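Local coordinates for phenazine biosynthesis protein PhzF family (Enterococcus faecalis, PDB 1S7J), which is probably an isomerase of the PhzF family, which has the diaminopimelate epimerase-like fold, though its substrate in this bacterium is not established, at residues W29-E32 and A33-Q36; E238-N242 and R243-G247. One frame throughout, in Å; residues are numbered along the deposited sequence.

Interaction 1 comes first along the chain, at 29-36, where the loop after strand 19-25 turns into helix 32-42; interaction 2 follows far later, at 238-247, where strand 234-240 turns back into strand 243-259. Their centres lie 34 Å apart and their nearest atoms about 20 Å apart, so neither touches the other. Both belong to the same PhzF-type chain, yet they share no helix or strand. The long strand 243-259 still relates them: it leaves interaction 2 and pairs with strand 2-10, which in turn pairs with strand 19-25, the strand preceding interaction 1. One contact starts a helix, the other closes a hairpin.

Interaction 1 (W29-E32 and A33-Q36)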
# COMPACT_ATOMS: atom_id res chain seq x y z
N TRP A 29 -13.11 7.60 -20.57
CA TRP A 29 -13.31 6.31 -19.95
C TRP A 29 -13.57 5.14 -20.89
O TRP A 29 -14.38 5.23 -21.82
CB TRP A 29 -14.40 6.38 -18.91
CG TRP A 29 -13.98 6.99 -17.63
CD1 TRP A 29 -14.48 8.12 -17.05
CD2 TRP A 29 -12.98 6.49 -16.72
NE1 TRP A 29 -13.87 8.35 -15.85
CE2 TRP A 29 -12.95 7.37 -15.61
CE3 TRP A 29 -12.11 5.40 -16.73
CZ2 TRP A 29 -12.08 7.18 -14.53
CZ3 TRP A 29 -11.25 5.22 -15.65
CH2 TRP A 29 -11.24 6.11 -14.57
N LEU A 30 -12.88 4.04 -20.61
CA LEU A 30 -13.04 2.81 -21.36
C LEU A 30 -14.18 2.05 -20.67
O LEU A 30 -14.51 2.36 -19.52
CB LEU A 30 -11.75 1.97 -21.28
CG LEU A 30 -10.53 2.40 -22.09
CD1 LEU A 30 -9.28 1.69 -21.58
CD2 LEU A 30 -10.75 2.10 -23.57
N PRO A 31 -14.81 1.09 -21.36
CA PRO A 31 -15.90 0.33 -20.75
C PRO A 31 -15.35 -0.45 -19.55
O PRO A 31 -14.17 -0.78 -19.51
CB PRO A 31 -16.32 -0.61 -21.87
CG PRO A 31 -16.07 0.22 -23.11
CD PRO A 31 -14.71 0.81 -22.81
N GLU A 32 -16.20 -0.71 -18.57
CA GLU A 32 -15.81 -1.46 -17.37
C GLU A 32 -15.12 -2.78 -17.72
O GLU A 32 -14.08 -3.12 -17.13
CB GLU A 32 -17.07 -1.72 -16.51
CG GLU A 32 -17.16 -3.10 -15.84
CD GLU A 32 -16.39 -3.19 -14.52
OE1 GLU A 32 -15.99 -4.33 -14.15
OE2 GLU A 32 -16.21 -2.15 -13.86
N ALA A 33 -15.71 -3.51 -18.67
CA ALA A 33 -15.20 -4.81 -19.11
C ALA A 33 -13.75 -4.72 -19.61
O ALA A 33 -12.89 -5.50 -19.19
CB ALA A 33 -16.10 -5.37 -20.21
N VAL A 34 -13.50 -3.78 -20.50
CA VAL A 34 -12.19 -3.59 -21.06
C VAL A 34 -11.14 -3.31 -20.00
O VAL A 34 -10.00 -3.79 -20.10
CB VAL A 34 -12.18 -2.45 -22.07
CG1 VAL A 34 -10.79 -2.29 -22.66
CG2 VAL A 34 -13.21 -2.72 -23.15
N MET A 35 -11.48 -2.50 -19.02
CA MET A 35 -10.55 -2.17 -17.95
C MET A 35 -10.26 -3.38 -17.07
O MET A 35 -9.16 -3.51 -16.52
CB MET A 35 -11.09 -1.01 -17.12
CG MET A 35 -11.18 0.30 -17.88
SD MET A 35 -11.41 1.73 -16.77
CE MET A 35 -13.20 1.85 -16.82
N GLN A 36 -11.27 -4.23 -16.90
CA GLN A 36 -11.13 -5.45 -16.11
C GLN A 36 -10.19 -6.39 -16.85
O GLN A 36 -9.25 -6.94 -16.28
CB GLN A 36 -12.49 -6.14 -15.97
CG GLN A 36 -12.44 -7.41 -15.13
CD GLN A 36 -12.13 -7.13 -13.67
OE1 GLN A 36 -13.03 -6.82 -12.89
NE2 GLN A 36 -10.84 -7.22 -13.29
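The start of helix 32-42 is built here, with P31 at the N-cap position and M35 folded back from the first turn onto L30 and W29. The P31 carbonyl receives the first of two successive helical bonds: M35 N donates to P31 O over 3.2 Å with an N-H...O angle of 161°. One residue on, Q36 N donates to E32 O at 3.0 Å.

M35 is the buried member of the group. With CG beside its backbone N (chi1 -66°) and the chain bent at its last torsion, the thioether reaches the tryptophan and crosses it at about a right angle. M35 SD lies 3.7 Å from W29 CZ3, a Met-aromatic contact in which the sulfur approaches the six-membered ring obliquely. M35 CG also packs against L30 CB at 3.8 Å. The W29 indole has a cation-pi partner in R60, and F49 and F62 also touch M35, so the helix start is seated against strands 47-53 and 56-62.

P31 and V34 lie side by side. V34 CG2, anti to its own carbonyl carbon, sits alongside the pyrrolidine. E32 and Q36 also run side by side, carboxylate and amide planes turned 68° apart. Q36 NE2 makes a weak hydrogen bond to T63 O. The proline-valine pair closes at 3.9 Å, between P31 CD and V34 CG2.

Interaction 2 (E238-N242 and R243-G247); sequences EVKEN and RVIIG
Strands 238-240 and 243-247 run antiparallel, their axes 4.9 Å apart at closest approach, and are joined by a type II beta turn from K240 to R243. E238 and I245 form a hydrogen-bonded pair: E238 N donates to I245 O at 2.9 Å, and I245 N returns a bond to E238 O at the same 2.9 Å. V239 faces V244 in the non-hydrogen-bonded pair that follows. Next to the turn, K240 N donates to R243 O over 2.9 Å. Within the turn N242 takes a positive phi of 62°, as the third residue of a type II turn requires.

E238, K240, R243 and I245 share one face of the hairpin. With CG beside the backbone N (chi1 -84°) and the chain extended through chi2, K240 CD comes within 3.9 Å of I245 CG1, the two side chains crossing obliquely; the lysine's bend at chi3 lies beyond this contact. E238 CB meets I245 CB at 4.2 Å, so the isoleucine meets methylenes of two charged residues. R243 turns away at chi2, and its NH1 forms a salt bridge with D114 on strand 110-116.

V239 and V244 project to the other face, where both touch I211 of helix 207-218. The hairpin is therefore two-sided, one face packed on a helix and the other mixing aliphatic carbon with charge. K240 NZ stays 6.4 Å from R243 NE, and with the arginine paired to D114, repulsion between the two cations is probably modest.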
# COMPACT_ATOMS: atom_id res chain seq x y z
N GLU A 238 4.33 10.44 9.34
CA GLU A 238 4.04 11.60 10.16
C GLU A 238 2.69 11.46 10.83
O GLU A 238 1.71 10.98 10.22
CB GLU A 238 4.08 12.91 9.37
CG GLU A 238 3.99 14.13 10.28
CD GLU A 238 3.71 15.42 9.54
OE1 GLU A 238 4.67 15.98 8.96
OE2 GLU A 238 2.55 15.88 9.56
N VAL A 239 2.63 11.86 12.09
CA VAL A 239 1.40 11.82 12.86
C VAL A 239 0.78 13.20 12.96
O VAL A 239 1.45 14.17 13.32
CB VAL A 239 1.63 11.27 14.29
CG1 VAL A 239 0.31 11.20 15.04
CG2 VAL A 239 2.28 9.91 14.23
N LYS A 240 -0.46 13.29 12.54
CA LYS A 240 -1.23 14.51 12.62
C LYS A 240 -2.39 14.15 13.54
O LYS A 240 -2.61 12.97 13.89
CB LYS A 240 -1.77 14.90 11.22
CG LYS A 240 -0.79 15.68 10.34
CD LYS A 240 -1.32 15.81 8.90
CE LYS A 240 -2.74 16.38 8.83
NZ LYS A 240 -3.36 16.30 7.46
N GLU A 241 -3.17 15.14 13.94
CA GLU A 241 -4.27 14.92 14.84
C GLU A 241 -5.31 14.23 13.98
O GLU A 241 -5.71 14.88 12.96
CB GLU A 241 -4.76 16.29 15.20
CG GLU A 241 -4.22 16.82 16.49
CD GLU A 241 -2.70 16.95 16.47
OE1 GLU A 241 -2.20 17.93 15.88
OE2 GLU A 241 -2.01 16.08 17.05
N ASN A 242 -5.80 13.01 14.25
CA ASN A 242 -6.82 12.28 13.51
C ASN A 242 -6.46 11.94 12.02
O ASN A 242 -7.37 11.70 11.20
CB ASN A 242 -8.14 13.05 13.55
CG ASN A 242 -9.32 12.13 13.81
OD1 ASN A 242 -9.33 11.40 14.82
ND2 ASN A 242 -10.31 12.14 12.92
N ARG A 243 -5.17 11.83 11.72
CA ARG A 243 -4.74 11.48 10.36
C ARG A 243 -3.24 11.14 10.35
O ARG A 243 -2.47 11.70 11.13
CB ARG A 243 -5.03 12.66 9.40
CG ARG A 243 -5.26 12.26 7.94
CD ARG A 243 -6.56 11.48 7.76
NE ARG A 243 -6.73 11.02 6.38
CZ ARG A 243 -7.86 10.48 5.90
NH1 ARG A 243 -7.91 10.09 4.63
NH2 ARG A 243 -8.92 10.33 6.68
N VAL A 244 -2.85 10.18 9.51
CA VAL A 244 -1.43 9.81 9.38
C VAL A 244 -0.98 9.98 7.93
O VAL A 244 -1.78 9.77 6.99
CB VAL A 244 -1.12 8.37 9.87
CG1 VAL A 244 -1.35 8.27 11.36
CG2 VAL A 244 -1.96 7.37 9.12
N ILE A 245 0.27 10.37 7.75
CA ILE A 245 0.84 10.61 6.42
C ILE A 245 2.03 9.70 6.10
O ILE A 245 2.95 9.56 6.91
CB ILE A 245 1.36 12.06 6.30
CG1 ILE A 245 0.28 13.05 6.74
CG2 ILE A 245 1.81 12.34 4.87
CD1 ILE A 245 -0.99 12.99 5.93
N ILE A 246 1.98 9.07 4.93
CA ILE A 246 3.09 8.22 4.48
C ILE A 246 3.65 8.76 3.18
O ILE A 246 2.89 9.10 2.25
CB ILE A 246 2.67 6.73 4.27
CG1 ILE A 246 1.56 6.62 3.23
CG2 ILE A 246 2.26 6.11 5.57
CD1 ILE A 246 1.12 5.22 2.97
N GLY A 247 4.96 8.88 3.11
CA GLY A 247 5.60 9.37 1.90
C GLY A 247 6.56 8.35 1.34
O GLY A 247 7.35 7.78 2.10